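Local coordinates for bifunctional purine biosynthetic protein ADE5,7 (PDB 7LVO) that catalyses, through this N-terminal GAR synthetase half of a bifunctional enzyme, the ATP-dependent joining of phosphoribosylamine to glycine in de novo purine synthesis, at residues S242-P256 / F336-L348. Residues are numbered along the deposited sequence; the frame is centred on the assembly and turned at random.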
loop_
_atom_site.group_PDB
_atom_site.type_symbol
_atom_site.label_atom_id
_atom_site.label_comp_id
_atom_site.label_asym_id
_atom_site.label_seq_id
_atom_site.Cartn_x
_atom_site.Cartn_y
_atom_site.Cartn_z
ATOM N N SER A 242 10.330 -2.126 0.904
ATOM C CA SER A 242 9.168 -1.487 1.506
ATOM C C SER A 242 9.281 -1.587 3.023
ATOM O O SER A 242 9.512 -2.677 3.561
ATOM C CB SER A 242 7.873 -2.144 1.027
ATOM O OG SER A 242 7.712 -2.008 -0.380
ATOM N N VAL A 243 9.112 -0.455 3.706
ATOM C CA VAL A 243 9.135 -0.398 5.163
ATOM C C VAL A 243 7.790 0.153 5.622
ATOM O O VAL A 243 7.521 1.348 5.469
ATOM C CB VAL A 243 10.290 0.466 5.688
ATOM C CG1 VAL A 243 10.271 0.503 7.208
ATOM C CG2 VAL A 243 11.626 -0.058 5.174
ATOM N N LEU A 244 6.948 -0.715 6.165
ATOM C CA LEU A 244 5.663 -0.333 6.728
ATOM C C LEU A 244 5.798 -0.159 8.235
ATOM O O LEU A 244 6.409 -0.992 8.912
ATOM C CB LEU A 244 4.595 -1.384 6.419
ATOM C CG LEU A 244 4.146 -1.467 4.962
ATOM C CD1 LEU A 244 5.226 -2.088 4.088
ATOM C CD2 LEU A 244 2.840 -2.255 4.871
ATOM N N ALA A 245 5.207 0.915 8.758
ATOM C CA ALA A 245 5.328 1.250 10.172
ATOM C C ALA A 245 4.030 1.857 10.679
ATOM O O ALA A 245 3.464 2.744 10.036
ATOM C CB ALA A 245 6.490 2.227 10.401
ATOM N N PHE A 246 3.568 1.378 11.832
ATOM C CA PHE A 246 2.425 1.979 12.506
ATOM C C PHE A 246 2.850 3.261 13.203
ATOM O O PHE A 246 3.943 3.339 13.768
ATOM C CB PHE A 246 1.830 1.009 13.528
ATOM C CG PHE A 246 1.317 -0.268 12.931
ATOM C CD1 PHE A 246 0.026 -0.356 12.450
ATOM C CD2 PHE A 246 2.135 -1.392 12.856
ATOM C CE1 PHE A 246 -0.447 -1.539 11.899
ATOM C CE2 PHE A 246 1.675 -2.566 12.305
ATOM C CZ PHE A 246 0.373 -2.646 11.831
ATOM N N SER A 247 1.968 4.262 13.188
ATOM C CA SER A 247 2.271 5.561 13.772
ATOM C C SER A 247 1.051 6.119 14.478
ATOM O O SER A 247 -0.067 6.048 13.955
ATOM C CB SER A 247 2.735 6.560 12.703
ATOM O OG SER A 247 2.877 7.854 13.240
ATOM N N ASP A 248 1.272 6.678 15.668
ATOM C CA ASP A 248 0.229 7.393 16.394
ATOM C C ASP A 248 0.527 8.885 16.509
ATOM O O ASP A 248 -0.072 9.573 17.344
ATOM C CB ASP A 248 0.025 6.770 17.775
ATOM C CG ASP A 248 1.133 7.123 18.760
ATOM O OD1 ASP A 248 2.126 7.792 18.377
ATOM O OD2 ASP A 248 1.005 6.727 19.938
ATOM N N GLY A 249 1.440 9.399 15.678
ATOM C CA GLY A 249 1.848 10.778 15.697
ATOM C C GLY A 249 3.114 11.030 16.493
ATOM O O GLY A 249 3.830 11.998 16.217
ATOM N N TYR A 250 3.378 10.196 17.493
ATOM C CA TYR A 250 4.612 10.243 18.268
ATOM C C TYR A 250 5.386 8.939 18.145
ATOM O O TYR A 250 6.542 8.945 17.710
ATOM C CB TYR A 250 4.308 10.534 19.748
ATOM C CG TYR A 250 4.265 11.999 20.120
ATOM C CD1 TYR A 250 5.430 12.716 20.322
ATOM C CD2 TYR A 250 3.044 12.659 20.293
ATOM C CE1 TYR A 250 5.397 14.063 20.673
ATOM C CE2 TYR A 250 2.996 13.992 20.640
ATOM C CZ TYR A 250 4.175 14.691 20.837
ATOM O OH TYR A 250 4.131 16.012 21.184
ATOM N N THR A 251 4.771 7.822 18.514
ATOM C CA THR A 251 5.399 6.519 18.420
ATOM C C THR A 251 5.236 5.954 17.014
ATOM O O THR A 251 4.183 6.102 16.388
ATOM C CB THR A 251 4.780 5.566 19.442
ATOM O OG1 THR A 251 4.948 6.105 20.762
ATOM C CG2 THR A 251 5.422 4.185 19.354
ATOM N N ILE A 252 6.292 5.319 16.514
ATOM C CA ILE A 252 6.261 4.647 15.216
ATOM C C ILE A 252 6.900 3.276 15.380
ATOM O O ILE A 252 8.038 3.171 15.857
ATOM C CB ILE A 252 6.974 5.466 14.127
ATOM C CG1 ILE A 252 6.929 4.710 12.794
ATOM C CG2 ILE A 252 8.401 5.787 14.531
ATOM C CD1 ILE A 252 7.252 5.569 11.586
ATOM N N VAL A 253 6.166 2.231 14.999
ATOM C CA VAL A 253 6.618 0.851 15.151
ATOM C C VAL A 253 6.730 0.206 13.773
ATOM O O VAL A 253 5.705 -0.074 13.139
ATOM C CB VAL A 253 5.665 0.048 16.051
ATOM C CG1 VAL A 253 6.121 -1.397 16.169
ATOM C CG2 VAL A 253 5.563 0.694 17.441
ATOM N N PRO A 254 7.933 -0.046 13.274
ATOM C CA PRO A 254 8.052 -0.648 11.939
ATOM C C PRO A 254 7.702 -2.124 11.939
ATOM O O PRO A 254 7.858 -2.829 12.937
ATOM C CB PRO A 254 9.532 -0.435 11.571
ATOM C CG PRO A 254 10.074 0.547 12.575
ATOM C CD PRO A 254 9.243 0.360 13.820
ATOM N N MET A 255 7.215 -2.589 10.797
ATOM C CA MET A 255 7.092 -4.011 10.524
ATOM C C MET A 255 8.344 -4.495 9.810
ATOM O O MET A 255 9.147 -3.694 9.323
ATOM C CB MET A 255 5.861 -4.276 9.668
ATOM C CG MET A 255 4.568 -3.675 10.202
ATOM S SD MET A 255 3.140 -4.199 9.222
ATOM C CE MET A 255 2.810 -5.797 9.928
ATOM N N PRO A 256 8.551 -5.810 9.736
ATOM C CA PRO A 256 9.702 -6.328 8.984
ATOM C C PRO A 256 9.712 -5.785 7.563
ATOM O O PRO A 256 8.682 -5.745 6.885
ATOM C CB PRO A 256 9.493 -7.846 9.013
ATOM C CG PRO A 256 8.689 -8.087 10.257
ATOM C CD PRO A 256 7.778 -6.888 10.388
ATOM N N PHE A 336 -1.652 0.947 4.094
ATOM C CA PHE A 336 -1.092 -0.378 3.873
ATOM C C PHE A 336 -0.833 -0.608 2.386
ATOM O O PHE A 336 -1.515 -0.056 1.519
ATOM C CB PHE A 336 -2.021 -1.458 4.416
ATOM C CG PHE A 336 -1.933 -1.639 5.904
ATOM C CD1 PHE A 336 -0.874 -2.325 6.461
ATOM C CD2 PHE A 336 -2.916 -1.128 6.746
ATOM C CE1 PHE A 336 -0.783 -2.491 7.832
ATOM C CE2 PHE A 336 -2.832 -1.306 8.111
ATOM C CZ PHE A 336 -1.766 -1.984 8.655
ATOM N N GLY A 337 0.179 -1.425 2.096
ATOM C CA GLY A 337 0.561 -1.723 0.737
ATOM C C GLY A 337 -0.035 -3.031 0.244
ATOM O O GLY A 337 -0.428 -3.899 1.021
ATOM N N ASP A 338 -0.099 -3.164 -1.078
ATOM C CA ASP A 338 -0.630 -4.359 -1.723
ATOM C C ASP A 338 0.364 -4.774 -2.798
ATOM O O ASP A 338 0.678 -3.961 -3.692
ATOM C CB ASP A 338 -2.012 -4.083 -2.316
ATOM C CG ASP A 338 -2.732 -5.350 -2.735
ATOM O OD1 ASP A 338 -2.128 -6.178 -3.425
ATOM O OD2 ASP A 338 -3.907 -5.519 -2.343
ATOM N N PRO A 339 0.876 -6.017 -2.781
ATOM C CA PRO A 339 0.539 -7.129 -1.887
ATOM C C PRO A 339 1.444 -7.304 -0.665
ATOM O O PRO A 339 1.517 -8.407 -0.138
ATOM C CB PRO A 339 0.677 -8.345 -2.812
ATOM C CG PRO A 339 1.857 -7.959 -3.682
ATOM C CD PRO A 339 1.773 -6.450 -3.871
ATOM N N GLU A 340 2.095 -6.234 -0.208
ATOM C CA GLU A 340 2.957 -6.356 0.968
ATOM C C GLU A 340 2.152 -6.771 2.196
ATOM O O GLU A 340 2.636 -7.534 3.041
ATOM C CB GLU A 340 3.681 -5.033 1.238
ATOM C CG GLU A 340 4.799 -4.708 0.275
ATOM C CD GLU A 340 4.353 -3.825 -0.864
ATOM O OE1 GLU A 340 3.129 -3.644 -1.033
ATOM O OE2 GLU A 340 5.223 -3.310 -1.587
ATOM N N THR A 341 0.922 -6.266 2.320
ATOM C CA THR A 341 0.113 -6.567 3.496
ATOM C C THR A 341 -0.223 -8.046 3.575
ATOM O O THR A 341 -0.175 -8.644 4.659
ATOM C CB THR A 341 -1.165 -5.730 3.478
ATOM O OG1 THR A 341 -0.825 -4.340 3.511
ATOM C CG2 THR A 341 -2.056 -6.058 4.671
ATOM N N GLN A 342 -0.560 -8.660 2.434
ATOM C CA GLN A 342 -0.936 -10.073 2.450
ATOM C C GLN A 342 0.163 -10.946 3.038
ATOM O O GLN A 342 -0.125 -11.956 3.691
ATOM C CB GLN A 342 -1.272 -10.548 1.037
ATOM C CG GLN A 342 -2.540 -9.919 0.448
ATOM C CD GLN A 342 -2.269 -8.636 -0.321
ATOM O OE1 GLN A 342 -1.690 -7.680 0.207
ATOM N NE2 GLN A 342 -2.686 -8.612 -1.582
ATOM N N ALA A 343 1.425 -10.576 2.825
ATOM C CA ALA A 343 2.520 -11.350 3.403
ATOM C C ALA A 343 2.798 -10.945 4.846
ATOM O O ALA A 343 3.017 -11.811 5.696
ATOM C CB ALA A 343 3.782 -11.188 2.557
ATOM N N LEU A 344 2.769 -9.640 5.138
ATOM C CA LEU A 344 3.131 -9.165 6.472
ATOM C C LEU A 344 2.111 -9.601 7.519
ATOM O O LEU A 344 2.477 -9.887 8.667
ATOM C CB LEU A 344 3.271 -7.653 6.467
ATOM C CG LEU A 344 4.494 -7.081 5.751
ATOM C CD1 LEU A 344 4.378 -5.568 5.565
ATOM C CD2 LEU A 344 5.763 -7.427 6.502
ATOM N N MET A 345 0.829 -9.642 7.149
ATOM C CA MET A 345 -0.194 -10.087 8.088
ATOM C C MET A 345 0.100 -11.495 8.595
ATOM O O MET A 345 -0.293 -11.852 9.712
ATOM C CB MET A 345 -1.571 -10.046 7.437
ATOM C CG MET A 345 -2.117 -8.637 7.178
ATOM S SD MET A 345 -2.366 -7.671 8.680
ATOM C CE MET A 345 -0.871 -6.695 8.716
ATOM N N LEU A 346 0.777 -12.310 7.787
ATOM C CA LEU A 346 1.126 -13.665 8.198
ATOM C C LEU A 346 2.330 -13.716 9.129
ATOM O O LEU A 346 2.658 -14.799 9.619
ATOM C CB LEU A 346 1.391 -14.530 6.969
ATOM C CG LEU A 346 0.166 -15.118 6.285
ATOM C CD1 LEU A 346 -0.917 -14.077 6.081
ATOM C CD2 LEU A 346 0.556 -15.755 4.961
ATOM N N LEU A 347 2.988 -12.588 9.386
ATOM C CA LEU A 347 4.117 -12.538 10.306
ATOM C C LEU A 347 3.748 -11.958 11.665
ATOM O O LEU A 347 4.595 -11.933 12.563
ATOM C CB LEU A 347 5.268 -11.729 9.701
ATOM C CG LEU A 347 5.967 -12.345 8.490
ATOM C CD1 LEU A 347 7.097 -11.437 8.012
ATOM C CD2 LEU A 347 6.500 -13.730 8.798
ATOM N N LEU A 348 2.515 -11.487 11.841
ATOM C CA LEU A 348 2.064 -11.052 13.156
ATOM C C LEU A 348 1.919 -12.264 14.067
ATOM O O LEU A 348 1.205 -13.210 13.736
ATOM C CB LEU A 348 0.741 -10.306 13.039
ATOM C CG LEU A 348 0.788 -8.911 12.412
ATOM C CD1 LEU A 348 -0.627 -8.393 12.153
ATOM C CD2 LEU A 348 1.546 -7.951 13.303
#
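Leu244 and Leu344 meet at the middle of this buried contact, where strand 242-248, the first of a hairpin, crosses the short helix 340-344 at -68°. Both methyls of Leu244 bear on CD1 of Leu344, Leu244 CD2 the nearer at 3.7 Å. That same Leu244 methyl also lies 4.0 Å from Phe336 CD1 and rests against the backbone of Gly337; one side chain thus touches both the chain leading into the helix and Leu344 at its far end.

Farther along the strand the aromatic pair takes over. The Phe246 and Phe336 rings are turned 70° against each other, and Phe246 CE1 comes to 3.5 Å from Phe336 CZ at the edge of the Phe336 ring. Helix 354-362 covers Phe246 through Val357, Leu358 and Cys361.

From the returning chain, Met255 runs out extended and then bends at its thioether (chi3 82°), which carries CE in among Leu344, Met345 and Leu348; it sits 4.0 Å from Leu344 CB. Pro256 finishes the apolar patch, its ring against Leu347 CD1 and its carbonyl O 3.4 Å from Leu344 CD2.

The polar contact lies at the other end. Glu340, bent at chi2, turns its carboxylate back so that OE2 is 3.1 Å from Ser242 OG, close enough for a hydrogen bond, although that hydroxyl proton has another acceptor within reach. Thr341 ties down the start of the helix: its OG1 donates to Gly337 O at 2.6 Å, in the carbonyl plane, and its backbone N binds the same oxygen.

Both segments belong to the ATP-grasp domain, where the helix following the predicted magnesium ligands Glu331 and Asn333 packs against an antiparallel sheet beside the probable ATP site, which is predicted to include Ser242.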